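Local coordinates for protein triacylglycerol lipase (Clostridium botulinum, PDB 5AH1) that hydrolyses ester bonds as a triacylglycerol lipase of the alpha/beta-hydrolase type, acts on synthetic polyesters and binds zinc and potassium, at residues 274-279 against 294-299; 222-227 against 413-418; 50-55 against 102-107; 251-256 against 260-265; 235-238 against 244-247. All coordinates share one frame; numbering follows the deposited sequence.

Contact 1 of 5, residues 274-279 against 294-299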
# COMPACT_ATOMS: atom_id res chain seq x y z
N TRP A 274 -13.95 -0.62 15.37
CA TRP A 274 -15.23 -0.00 15.06
C TRP A 274 -16.43 -0.83 15.52
O TRP A 274 -17.56 -0.47 15.22
CB TRP A 274 -15.35 0.23 13.55
CG TRP A 274 -14.37 1.25 13.01
CD1 TRP A 274 -13.27 1.00 12.25
CD2 TRP A 274 -14.42 2.66 13.20
NE1 TRP A 274 -12.62 2.18 11.95
CE2 TRP A 274 -13.33 3.22 12.51
CE3 TRP A 274 -15.30 3.52 13.87
CZ2 TRP A 274 -13.07 4.58 12.48
CZ3 TRP A 274 -15.05 4.87 13.84
CH2 TRP A 274 -13.95 5.39 13.14
N GLY A 275 -16.20 -1.92 16.24
CA GLY A 275 -17.29 -2.78 16.66
C GLY A 275 -17.86 -3.57 15.50
O GLY A 275 -19.02 -3.97 15.54
N LEU A 276 -17.03 -3.82 14.48
CA LEU A 276 -17.47 -4.52 13.28
C LEU A 276 -16.78 -5.88 13.10
O LEU A 276 -16.58 -6.31 11.98
CB LEU A 276 -17.29 -3.63 12.04
CG LEU A 276 -18.23 -2.41 11.99
CD1 LEU A 276 -17.86 -1.51 10.85
CD2 LEU A 276 -19.68 -2.85 11.89
N LYS A 277 -16.51 -6.59 14.19
CA LYS A 277 -16.12 -8.00 14.07
C LYS A 277 -17.28 -8.83 13.54
O LYS A 277 -18.44 -8.51 13.79
CB LYS A 277 -15.69 -8.55 15.43
CG LYS A 277 -14.47 -7.86 15.98
CD LYS A 277 -14.16 -8.28 17.41
CE LYS A 277 -13.59 -9.67 17.49
NZ LYS A 277 -12.84 -9.83 18.77
N LYS A 278 -16.97 -9.91 12.83
CA LYS A 278 -17.99 -10.88 12.46
C LYS A 278 -18.66 -11.44 13.73
O LYS A 278 -17.98 -11.83 14.68
CB LYS A 278 -17.37 -12.01 11.64
CG LYS A 278 -18.42 -12.99 11.11
CD LYS A 278 -17.99 -13.67 9.82
CE LYS A 278 -16.86 -14.61 10.06
NZ LYS A 278 -16.62 -15.43 8.85
N GLN A 279 -19.99 -11.44 13.75
CA GLN A 279 -20.73 -11.86 14.94
C GLN A 279 -20.78 -13.37 15.09
O GLN A 279 -20.63 -14.12 14.12
CB GLN A 279 -22.16 -11.30 14.89
CG GLN A 279 -22.24 -9.77 14.92
CD GLN A 279 -23.62 -9.24 14.53
OE1 GLN A 279 -24.43 -9.95 13.93
NE2 GLN A 279 -23.88 -7.97 14.83
N SER A 294 -22.60 -0.37 6.55
CA SER A 294 -22.24 0.44 7.72
C SER A 294 -22.20 1.93 7.41
O SER A 294 -21.84 2.33 6.30
CB SER A 294 -20.85 0.02 8.22
OG SER A 294 -20.41 0.85 9.29
N ASN A 295 -22.54 2.73 8.41
CA ASN A 295 -22.42 4.18 8.29
C ASN A 295 -20.98 4.65 8.19
O ASN A 295 -20.72 5.81 7.89
CB ASN A 295 -23.11 4.89 9.47
CG ASN A 295 -22.46 4.59 10.81
OD1 ASN A 295 -21.97 3.48 11.04
ND2 ASN A 295 -22.43 5.58 11.70
N ILE A 296 -20.03 3.77 8.47
CA ILE A 296 -18.63 4.15 8.50
C ILE A 296 -18.16 4.81 7.20
O ILE A 296 -17.34 5.73 7.22
CB ILE A 296 -17.76 2.92 8.88
CG1 ILE A 296 -16.40 3.37 9.36
CG2 ILE A 296 -17.65 1.93 7.72
CD1 ILE A 296 -15.60 2.24 9.96
N TRP A 297 -18.71 4.37 6.08
CA TRP A 297 -18.21 4.78 4.77
C TRP A 297 -18.51 6.23 4.41
O TRP A 297 -17.88 6.75 3.49
CB TRP A 297 -18.72 3.84 3.68
CG TRP A 297 -18.36 2.43 4.01
CD1 TRP A 297 -19.21 1.43 4.35
CD2 TRP A 297 -17.05 1.90 4.10
NE1 TRP A 297 -18.51 0.29 4.64
CE2 TRP A 297 -17.18 0.55 4.48
CE3 TRP A 297 -15.77 2.42 3.88
CZ2 TRP A 297 -16.08 -0.28 4.66
CZ3 TRP A 297 -14.69 1.61 4.04
CH2 TRP A 297 -14.84 0.26 4.44
N ASN A 298 -19.46 6.87 5.09
CA ASN A 298 -19.71 8.29 4.85
C ASN A 298 -19.75 9.12 6.11
O ASN A 298 -20.23 10.26 6.06
CB ASN A 298 -20.98 8.48 4.00
CG ASN A 298 -22.24 8.09 4.73
OD1 ASN A 298 -22.19 7.54 5.83
ND2 ASN A 298 -23.40 8.38 4.12
N SER A 299 -19.26 8.59 7.23
CA SER A 299 -19.47 9.25 8.53
C SER A 299 -18.20 9.50 9.33
O SER A 299 -18.26 9.98 10.46
CB SER A 299 -20.43 8.44 9.39
OG SER A 299 -21.70 8.36 8.76
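Ile296 sets a single methyl group on the indole of Trp274. Its CD1 lies 3.3 Å from the centroid of the five-membered ring of Trp274 and 4° off the ring normal. This is a CH-pi contact, made squarely over the pyrrole half of the indole. The nearest ring atom is Trp274 CG, 3.4 Å from Ile296 CD1. The two side chains cross at about a right angle, so the isoleucine stands end-on to the flat ring. Ile296 reaches this far because CG1 is anti to the backbone N (chi1 -161°) and the chain continues extended to CD1. Its other branch, CG2, turns to a face of Trp297.

Leu276 adds a second, looser touch. Its CD1 is 3.8 Å from Ser294 OG and 4.5 Å from Ile296 CD1. Ser294 OG also accepts the backbone N-H of Ile296 at 3.1 Å, nearly straight at 167°. This capping bond fixes the turn just before the short helix that carries Ile296, and with it the root of the isoleucine.

Beyond the pair, the Trp274 ring meets His156 edge-to-face and touches Asp302. Both are zinc ligands, together with Asp130 and His150. The side chain of Trp274 is about 5 Å from the metal. The contact therefore belongs to the second shell of a His2Asp2 zinc site, like that of the zinc-binding bacterial lipases.

Contact 2 of 5, residues 222-227 against 413-418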
# COMPACT_ATOMS: atom_id res chain seq x y z
N HIS A 222 15.54 2.11 8.10
CA HIS A 222 16.63 2.55 7.24
C HIS A 222 16.15 3.08 5.90
O HIS A 222 16.71 4.03 5.36
CB HIS A 222 17.64 1.42 7.03
CG HIS A 222 18.96 1.89 6.54
ND1 HIS A 222 19.62 2.96 7.10
CD2 HIS A 222 19.76 1.42 5.55
CE1 HIS A 222 20.78 3.13 6.48
NE2 HIS A 222 20.87 2.22 5.53
N SER A 223 15.13 2.44 5.34
CA SER A 223 14.55 2.87 4.09
C SER A 223 13.06 2.61 4.05
O SER A 223 12.55 1.70 4.69
CB SER A 223 15.23 2.18 2.91
OG SER A 223 14.87 0.82 2.81
N VAL A 224 12.41 3.43 3.24
CA VAL A 224 10.99 3.35 2.92
C VAL A 224 10.88 3.30 1.40
O VAL A 224 11.35 4.21 0.72
CB VAL A 224 10.25 4.59 3.46
CG1 VAL A 224 8.87 4.78 2.81
CG2 VAL A 224 10.14 4.50 4.96
N SER A 225 10.28 2.24 0.88
CA SER A 225 10.06 2.08 -0.55
C SER A 225 8.57 1.97 -0.81
O SER A 225 7.92 1.08 -0.26
CB SER A 225 10.74 0.82 -1.07
OG SER A 225 12.15 0.90 -0.98
N THR A 226 8.05 2.88 -1.63
CA THR A 226 6.65 2.84 -2.05
C THR A 226 6.58 2.33 -3.48
O THR A 226 7.41 2.66 -4.31
CB THR A 226 5.92 4.21 -1.89
OG1 THR A 226 6.36 5.15 -2.88
CG2 THR A 226 6.15 4.78 -0.52
N ILE A 227 5.60 1.46 -3.74
CA ILE A 227 5.39 0.84 -5.04
C ILE A 227 3.91 1.01 -5.38
O ILE A 227 3.05 0.52 -4.67
CB ILE A 227 5.77 -0.66 -5.03
CG1 ILE A 227 7.21 -0.88 -4.56
CG2 ILE A 227 5.55 -1.25 -6.42
CD1 ILE A 227 7.58 -2.37 -4.49
N GLY A 413 17.08 11.06 3.00
CA GLY A 413 16.22 12.14 3.46
C GLY A 413 15.31 12.76 2.42
O GLY A 413 14.68 13.78 2.68
N GLN A 414 15.20 12.13 1.25
CA GLN A 414 14.37 12.63 0.18
C GLN A 414 13.96 11.45 -0.71
O GLN A 414 14.47 10.34 -0.55
CB GLN A 414 15.11 13.71 -0.60
CG GLN A 414 16.37 13.25 -1.29
CD GLN A 414 17.04 14.43 -1.95
OE1 GLN A 414 17.42 15.38 -1.29
NE2 GLN A 414 17.13 14.40 -3.26
N TRP A 415 13.05 11.70 -1.63
CA TRP A 415 12.54 10.67 -2.53
C TRP A 415 13.43 10.48 -3.75
O TRP A 415 13.67 11.42 -4.51
CB TRP A 415 11.12 11.02 -2.98
CG TRP A 415 10.18 10.97 -1.84
CD1 TRP A 415 9.88 11.98 -0.97
CD2 TRP A 415 9.48 9.82 -1.37
NE1 TRP A 415 9.03 11.54 0.01
CE2 TRP A 415 8.75 10.21 -0.23
CE3 TRP A 415 9.36 8.51 -1.84
CZ2 TRP A 415 7.96 9.32 0.48
CZ3 TRP A 415 8.58 7.62 -1.14
CH2 TRP A 415 7.87 8.03 0.00
N ASN A 416 13.87 9.25 -3.93
CA ASN A 416 14.63 8.80 -5.09
C ASN A 416 13.56 8.15 -5.97
O ASN A 416 13.14 7.02 -5.72
CB ASN A 416 15.71 7.80 -4.70
CG ASN A 416 16.77 8.39 -3.79
OD1 ASN A 416 17.85 8.74 -4.25
ND2 ASN A 416 16.49 8.46 -2.51
N ALA A 417 13.07 8.90 -6.96
CA ALA A 417 12.00 8.46 -7.84
C ALA A 417 12.60 7.59 -8.94
O ALA A 417 13.33 8.06 -9.81
CB ALA A 417 11.22 9.65 -8.41
N MET A 418 12.31 6.29 -8.87
CA MET A 418 13.02 5.30 -9.67
C MET A 418 12.40 5.17 -11.07
O MET A 418 11.31 5.66 -11.33
CB MET A 418 13.05 3.97 -8.90
CG MET A 418 13.65 4.11 -7.51
SD MET A 418 15.38 4.69 -7.52
CE MET A 418 16.22 3.25 -8.18
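Trp415 buries the most surface here, and Thr226 and Val224 receive it. The indole presents the far corner of its six-membered ring. Thr226 CG2 lies at the ring edge, near its plane, 3.7 Å from Trp415 CH2. Thr226 OG1 is also close, 3.7 Å from Trp415 CZ3. The threonine thus turns both branches to the tryptophan. The two side chains cross at about a right angle.

The fork of Thr226 is set by chi1 of 73°. This places OG1 between the backbone N and the carbonyl carbon, and CG2 beside the N. OG1 is buried, and it has a hydrogen bond with Asn231 ND2. Val224 is a lighter partner, with CG1 4.4 Å from Trp415 CH2.

Val224 and Thr226 both point toward segment 413-418, as alternate residues of one strand do, while Ser225 between them points away. At the other end of the indole, NE1 is hydrogen-bonded to Asp401 OD2, which should limit rotation of the ring.

The strands do not pair. Their nearest CA atoms, in Thr226 and Ala417, are 9.7 Å apart, and strand 327-331 runs between them in the parallel sheet. Trp415 spans that strand and meets the ring of its Tyr328 with the planes at about 45°. Helix 183-197 covers this side of the sheet: Ile188, Arg189 and Thr192 touch Val224, and Arg189 also reaches Trp415.

Contact 3 of 5, residues 50-55 against 102-107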
# COMPACT_ATOMS: atom_id res chain seq x y z
N GLU A 50 3.82 -22.52 -12.17
CA GLU A 50 4.58 -22.88 -13.37
C GLU A 50 4.32 -21.87 -14.48
O GLU A 50 5.25 -21.40 -15.14
CB GLU A 50 4.21 -24.28 -13.86
CG GLU A 50 5.02 -24.72 -15.08
CD GLU A 50 4.53 -26.02 -15.71
OE1 GLU A 50 3.34 -26.35 -15.57
OE2 GLU A 50 5.36 -26.70 -16.35
N ASP A 51 3.05 -21.54 -14.68
CA ASP A 51 2.69 -20.63 -15.77
C ASP A 51 3.13 -19.19 -15.52
O ASP A 51 3.51 -18.48 -16.45
CB ASP A 51 1.19 -20.69 -16.07
CG ASP A 51 0.80 -21.93 -16.87
OD1 ASP A 51 1.71 -22.64 -17.36
OD2 ASP A 51 -0.41 -22.19 -17.04
N ILE A 52 3.10 -18.74 -14.26
CA ILE A 52 3.68 -17.44 -13.95
C ILE A 52 5.16 -17.45 -14.33
O ILE A 52 5.65 -16.50 -14.94
CB ILE A 52 3.53 -17.07 -12.45
CG1 ILE A 52 2.06 -16.81 -12.10
CG2 ILE A 52 4.40 -15.85 -12.10
CD1 ILE A 52 1.44 -15.53 -12.69
N ASN A 53 5.86 -18.54 -14.01
CA ASN A 53 7.30 -18.62 -14.28
C ASN A 53 7.65 -18.62 -15.77
O ASN A 53 8.79 -18.34 -16.15
CB ASN A 53 7.91 -19.86 -13.60
CG ASN A 53 7.94 -19.75 -12.09
OD1 ASN A 53 7.97 -18.66 -11.53
ND2 ASN A 53 7.93 -20.90 -11.42
N LYS A 54 6.66 -18.91 -16.61
CA LYS A 54 6.82 -18.85 -18.06
C LYS A 54 6.69 -17.44 -18.63
O LYS A 54 7.13 -17.17 -19.74
CB LYS A 54 5.82 -19.78 -18.75
CG LYS A 54 6.10 -21.26 -18.55
CD LYS A 54 5.08 -22.13 -19.27
CE LYS A 54 5.28 -23.59 -18.94
NZ LYS A 54 4.30 -24.46 -19.63
N MET A 55 6.08 -16.54 -17.86
CA MET A 55 5.93 -15.15 -18.29
C MET A 55 7.30 -14.45 -18.28
O MET A 55 8.21 -14.87 -17.57
CB MET A 55 4.95 -14.41 -17.38
CG MET A 55 3.58 -15.05 -17.28
SD MET A 55 2.45 -14.15 -16.20
CE MET A 55 2.11 -12.71 -17.20
N GLY A 102 1.32 -13.66 -5.21
CA GLY A 102 0.22 -14.49 -5.66
C GLY A 102 0.46 -15.97 -5.45
O GLY A 102 0.51 -16.45 -4.31
N VAL A 103 0.62 -16.70 -6.55
CA VAL A 103 0.98 -18.12 -6.49
C VAL A 103 2.48 -18.32 -6.34
O VAL A 103 2.94 -19.46 -6.17
CB VAL A 103 0.50 -18.89 -7.73
CG1 VAL A 103 -1.02 -18.87 -7.79
CG2 VAL A 103 1.12 -18.34 -9.01
N VAL A 104 3.25 -17.23 -6.41
CA VAL A 104 4.67 -17.26 -6.09
C VAL A 104 4.86 -16.61 -4.72
O VAL A 104 4.43 -15.51 -4.52
CB VAL A 104 5.51 -16.51 -7.13
CG1 VAL A 104 6.99 -16.48 -6.73
CG2 VAL A 104 5.33 -17.14 -8.52
N ASP A 105 5.49 -17.30 -3.78
CA ASP A 105 5.64 -16.77 -2.43
C ASP A 105 6.92 -15.93 -2.36
O ASP A 105 8.00 -16.47 -2.11
CB ASP A 105 5.66 -17.93 -1.43
CG ASP A 105 5.62 -17.46 0.02
OD1 ASP A 105 5.83 -16.26 0.27
OD2 ASP A 105 5.39 -18.29 0.91
N LEU A 106 6.80 -14.63 -2.62
CA LEU A 106 7.99 -13.78 -2.71
C LEU A 106 8.78 -13.76 -1.41
O LEU A 106 10.02 -13.78 -1.45
CB LEU A 106 7.59 -12.35 -3.09
CG LEU A 106 7.08 -12.12 -4.51
CD1 LEU A 106 6.56 -10.71 -4.65
CD2 LEU A 106 8.18 -12.38 -5.53
N GLN A 107 8.09 -13.76 -0.27
CA GLN A 107 8.79 -13.81 1.02
C GLN A 107 9.73 -15.03 1.07
O GLN A 107 10.90 -14.92 1.46
CB GLN A 107 7.81 -13.88 2.18
CG GLN A 107 8.49 -14.04 3.54
CD GLN A 107 7.52 -14.29 4.66
OE1 GLN A 107 6.75 -13.42 5.05
NE2 GLN A 107 7.53 -15.52 5.18
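Val103 makes the closest touch, against Ile52 of the N-terminal helix 49-54. Its CG2 methyl lies 3.6 Å from Ile52 CG1. With chi1 of -63°, Val103 holds CG2 between the backbone N and the carbonyl carbon, on the side that meets the isoleucine. The Val103 side chain also touches Tyr97, in a loop.

Val104 follows and takes the second branch of the same isoleucine. Its CG2 is 3.9 Å from Ile52 CG2. Ile52 is thus forked over two consecutive valines, CG1 to the first and CG2 to the second. It meets each of them at a slant. Asn53 joins at the margin, where its OD1 is 4.3 Å from Val104 CG2. No hydrogen bond links the two segments, so they meet through apolar side chains.

Asp105 makes no contact with segment 50-55. It is the N-cap of helix 106-112, with a weak bond from its OD1 to the backbone N of Glu108. Its OD2 forms a salt bridge with Arg91. That partner and the helix N-terminus would both tend to favour a charged carboxylate. Leu106 then starts the helix and packs on Lys437 and Tyr440 of helix 437-448. Gln107 is hydrogen-bonded through OE1 to Thr119 OG1, on edge strand 117-120 of the main sheet.

Together these residues form an N-capped helix start in the alpha/beta-hydrolase fold, with the preceding loop covered by an N-terminal helix.

Contact 4 of 5, residues 251-256 against 260-265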
# COMPACT_ATOMS: atom_id res chain seq x y z
N GLY A 251 -15.45 -7.31 -5.58
CA GLY A 251 -15.52 -7.91 -6.89
C GLY A 251 -14.14 -8.32 -7.39
O GLY A 251 -13.95 -9.44 -7.86
N VAL A 252 -13.17 -7.41 -7.30
CA VAL A 252 -11.81 -7.73 -7.71
C VAL A 252 -11.28 -8.92 -6.90
O VAL A 252 -10.67 -9.84 -7.44
CB VAL A 252 -10.86 -6.52 -7.57
CG1 VAL A 252 -9.45 -6.93 -7.94
CG2 VAL A 252 -11.32 -5.37 -8.46
N LEU A 253 -11.51 -8.90 -5.59
CA LEU A 253 -11.09 -10.02 -4.75
C LEU A 253 -11.70 -11.33 -5.26
O LEU A 253 -11.02 -12.35 -5.32
CB LEU A 253 -11.47 -9.75 -3.28
CG LEU A 253 -11.17 -10.86 -2.27
CD1 LEU A 253 -9.69 -11.21 -2.22
CD2 LEU A 253 -11.65 -10.44 -0.89
N GLY A 254 -12.97 -11.28 -5.66
CA GLY A 254 -13.65 -12.44 -6.20
C GLY A 254 -13.02 -13.00 -7.47
O GLY A 254 -13.13 -14.20 -7.71
N THR A 255 -12.38 -12.15 -8.28
CA THR A 255 -11.73 -12.65 -9.50
C THR A 255 -10.54 -13.51 -9.13
O THR A 255 -10.07 -14.30 -9.94
CB THR A 255 -11.27 -11.51 -10.46
OG1 THR A 255 -10.17 -10.78 -9.90
CG2 THR A 255 -12.42 -10.58 -10.79
N ILE A 256 -10.05 -13.36 -7.90
CA ILE A 256 -8.94 -14.15 -7.39
C ILE A 256 -9.44 -15.36 -6.61
O ILE A 256 -8.96 -16.47 -6.82
CB ILE A 256 -8.02 -13.30 -6.50
CG1 ILE A 256 -7.45 -12.13 -7.30
CG2 ILE A 256 -6.91 -14.14 -5.90
CD1 ILE A 256 -6.74 -12.53 -8.56
N ASN A 260 -17.71 -17.86 -5.62
CA ASN A 260 -18.35 -18.53 -4.50
C ASN A 260 -17.48 -18.48 -3.25
O ASN A 260 -17.96 -18.20 -2.15
CB ASN A 260 -18.69 -19.96 -4.88
CG ASN A 260 -19.63 -20.03 -6.06
OD1 ASN A 260 -20.60 -19.27 -6.14
ND2 ASN A 260 -19.34 -20.92 -7.01
N LYS A 261 -16.19 -18.73 -3.44
CA LYS A 261 -15.26 -18.66 -2.32
C LYS A 261 -15.14 -17.24 -1.76
O LYS A 261 -14.71 -17.06 -0.64
CB LYS A 261 -13.90 -19.22 -2.72
CG LYS A 261 -13.93 -20.73 -2.95
CD LYS A 261 -12.56 -21.27 -3.29
CE LYS A 261 -12.57 -22.78 -3.48
NZ LYS A 261 -11.25 -23.25 -3.99
N LEU A 262 -15.57 -16.25 -2.54
CA LEU A 262 -15.61 -14.86 -2.07
C LEU A 262 -16.47 -14.75 -0.82
O LEU A 262 -16.22 -13.91 0.04
CB LEU A 262 -16.16 -13.94 -3.16
CG LEU A 262 -16.28 -12.45 -2.81
CD1 LEU A 262 -14.92 -11.83 -2.51
CD2 LEU A 262 -16.98 -11.70 -3.94
N PHE A 263 -17.49 -15.59 -0.72
CA PHE A 263 -18.36 -15.57 0.44
C PHE A 263 -18.11 -16.73 1.39
O PHE A 263 -19.02 -17.21 2.07
CB PHE A 263 -19.81 -15.52 -0.02
CG PHE A 263 -20.14 -14.27 -0.79
CD1 PHE A 263 -20.23 -13.05 -0.13
CD2 PHE A 263 -20.30 -14.30 -2.16
CE1 PHE A 263 -20.51 -11.90 -0.83
CE2 PHE A 263 -20.58 -13.14 -2.85
CZ PHE A 263 -20.68 -11.95 -2.19
N SER A 264 -16.86 -17.17 1.44
CA SER A 264 -16.43 -18.15 2.43
C SER A 264 -15.52 -17.46 3.43
O SER A 264 -14.98 -16.38 3.16
CB SER A 264 -15.73 -19.34 1.79
OG SER A 264 -14.48 -18.97 1.27
N SER A 265 -15.35 -18.08 4.59
CA SER A 265 -14.60 -17.47 5.69
C SER A 265 -13.11 -17.64 5.50
O SER A 265 -12.47 -18.40 6.22
CB SER A 265 -15.03 -18.08 7.02
OG SER A 265 -16.42 -17.93 7.20
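Leu262 lays a methyl over the flat peptide between Leu253 and Gly254. Its CD1 sits above one face of that peptide, 3.7 Å from Gly254 N. No aromatic ring takes part across the contact, so this peptide is the flat group that matters. Beside it, the same CD1 is 3.9 Å from Leu253 CG and equally far from Leu253 CD2. The second methyl, Leu262 CD2, lies 4.1 Å from Gly254 CA. Both branches of one leucine thus rest on two consecutive helix residues.

The CA atoms of Gly254 and Leu262 are 5.2 Å apart. A side chain on Gly254 would crowd Leu262 CD2, so the bare glycine suits this close approach. Leu262 extends to the helix with CG anti to its backbone N (chi1 179°). Leu253 has nearly the same torsions, and the two leucines meet at an angle. All three touching residues are buried.

Hydroxyls tie the backbone on both sides. Thr255 OG1 donates to Val252 O at 2.7 Å, in the carbonyl plane and on a lone pair. That oxygen also takes the backbone N-H of Thr255. Ser264 does the same to Lys261 O, which receives both its OG and its N-H. The latter pair closes the 3-10 turn that presents Leu262, whose own carbonyl O is hydrogen-bonded to Tyr267 OH.

The 3-10 turn after helix 242-257 folds back against its last turns, in the long connection between sheet strands 221-227 and 327-331, where alpha/beta hydrolases commonly carry cap or lid elements.

Contact 5 of 5, residues 235-238 against 244-247. With K (potassium ion), chain D.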
# COMPACT_ATOMS: atom_id res chain seq x y z
N THR A 235 -7.58 9.55 -7.74
CA THR A 235 -8.88 10.09 -8.12
C THR A 235 -9.93 9.00 -8.29
O THR A 235 -11.11 9.31 -8.38
CB THR A 235 -8.81 10.99 -9.36
OG1 THR A 235 -8.42 10.22 -10.51
CG2 THR A 235 -7.87 12.16 -9.14
N LEU A 236 -9.53 7.73 -8.25
CA LEU A 236 -10.52 6.65 -8.20
C LEU A 236 -11.37 6.78 -6.94
O LEU A 236 -12.60 6.57 -6.98
CB LEU A 236 -9.85 5.28 -8.26
CG LEU A 236 -10.82 4.09 -8.36
CD1 LEU A 236 -11.70 4.19 -9.60
CD2 LEU A 236 -10.04 2.81 -8.36
N SER A 237 -10.77 7.14 -5.82
CA SER A 237 -11.57 7.40 -4.64
C SER A 237 -12.40 8.67 -4.82
O SER A 237 -13.59 8.68 -4.51
CB SER A 237 -10.74 7.49 -3.36
OG SER A 237 -11.62 7.82 -2.31
N ASP A 238 -11.78 9.75 -5.30
CA ASP A 238 -12.50 11.01 -5.47
C ASP A 238 -13.80 10.83 -6.27
O ASP A 238 -14.84 11.37 -5.92
CB ASP A 238 -11.65 12.03 -6.21
CG ASP A 238 -10.39 12.44 -5.47
OD1 ASP A 238 -10.07 11.92 -4.40
OD2 ASP A 238 -9.67 13.30 -6.00
N ASP A 244 -19.39 2.12 -3.07
CA ASP A 244 -19.22 1.52 -4.38
C ASP A 244 -17.77 1.11 -4.61
O ASP A 244 -17.51 0.08 -5.22
CB ASP A 244 -19.69 2.46 -5.48
CG ASP A 244 -21.20 2.65 -5.48
OD1 ASP A 244 -21.92 1.88 -4.80
OD2 ASP A 244 -21.66 3.57 -6.17
N LEU A 245 -16.82 1.92 -4.14
CA LEU A 245 -15.41 1.58 -4.27
C LEU A 245 -15.13 0.30 -3.49
O LEU A 245 -14.49 -0.62 -4.01
CB LEU A 245 -14.53 2.73 -3.77
CG LEU A 245 -13.02 2.47 -3.80
CD1 LEU A 245 -12.55 1.93 -5.14
CD2 LEU A 245 -12.26 3.75 -3.48
N ILE A 246 -15.62 0.20 -2.26
CA ILE A 246 -15.42 -1.02 -1.49
C ILE A 246 -16.07 -2.22 -2.19
O ILE A 246 -15.47 -3.29 -2.30
CB ILE A 246 -15.95 -0.89 -0.05
CG1 ILE A 246 -15.24 0.24 0.72
CG2 ILE A 246 -15.79 -2.20 0.70
CD1 ILE A 246 -13.83 -0.09 1.09
N SER A 247 -17.30 -2.05 -2.67
CA SER A 247 -18.01 -3.14 -3.32
C SER A 247 -17.26 -3.61 -4.57
O SER A 247 -17.08 -4.81 -4.79
CB SER A 247 -19.44 -2.71 -3.64
OG SER A 247 -20.20 -3.81 -4.08
K K D . -15.73 10.22 -3.66
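Leu245 points at helix 235-239 and splits its two methyls between neighbouring residues. CD1 goes to Leu236, 4.2 Å from its CD2. The other methyl, Leu245 CD2, rests on the root of Ser237, 3.9 Å from its CA and 4.0 Å from its CB. The leucine thus sits across the helix surface, one branch on a leucine methyl and one at the base of a serine.

Leu236 and Leu245 meet at a slant. Both are extended, with CG anti to the backbone N (chi1 -174° and 178°). The CB of Leu236 sets off beside the contact, and this torsion brings its CD2 methyl round to Leu245. Its side chain also packs on Thr359 and Met363 of helix 357-363.

The two helices follow one another through a short turn, after sheet strand 221-227 of the alpha/beta-hydrolase fold. A potassium ion marks the turn. It is bound by Ser237 O at 2.8 Å and by Asp238 O at 2.7 Å, and Met240 O is the third protein ligand. The ion gathers main-chain carbonyl oxygens near the end of helix 235-239.

The polar ends of these residues are tied to other parts of the chain. Ser237 OG has a hydrogen bond with Thr305 O. Asp238 OD2 forms a salt bridge with Arg368 and a hydrogen bond with Thr310 OG1.

In the fold
Contact 3 closes first along the chain. Contacts 5, 4 and 1 follow in series, all nested inside the long loop that contact 2 closes. Contact 2 lies in the parallel sheet. Helix 235-239 of contact 5 comes directly after its strand 221-227, and contacts 5 and 4 then share helix 242-257, with centres about 18 Å apart. Contact 1 touches both: Trp297 packs on Ile246 of contact 5, and Lys278 NZ lies near Ser265 OG of contact 4. The centre of contact 1 is about 34 Å from that of contact 2, on the opposite side of the chain's centre. The region between strands 221-227 and 327-331 thus carries a potassium site near its start and, farther on, a contact beside the zinc site.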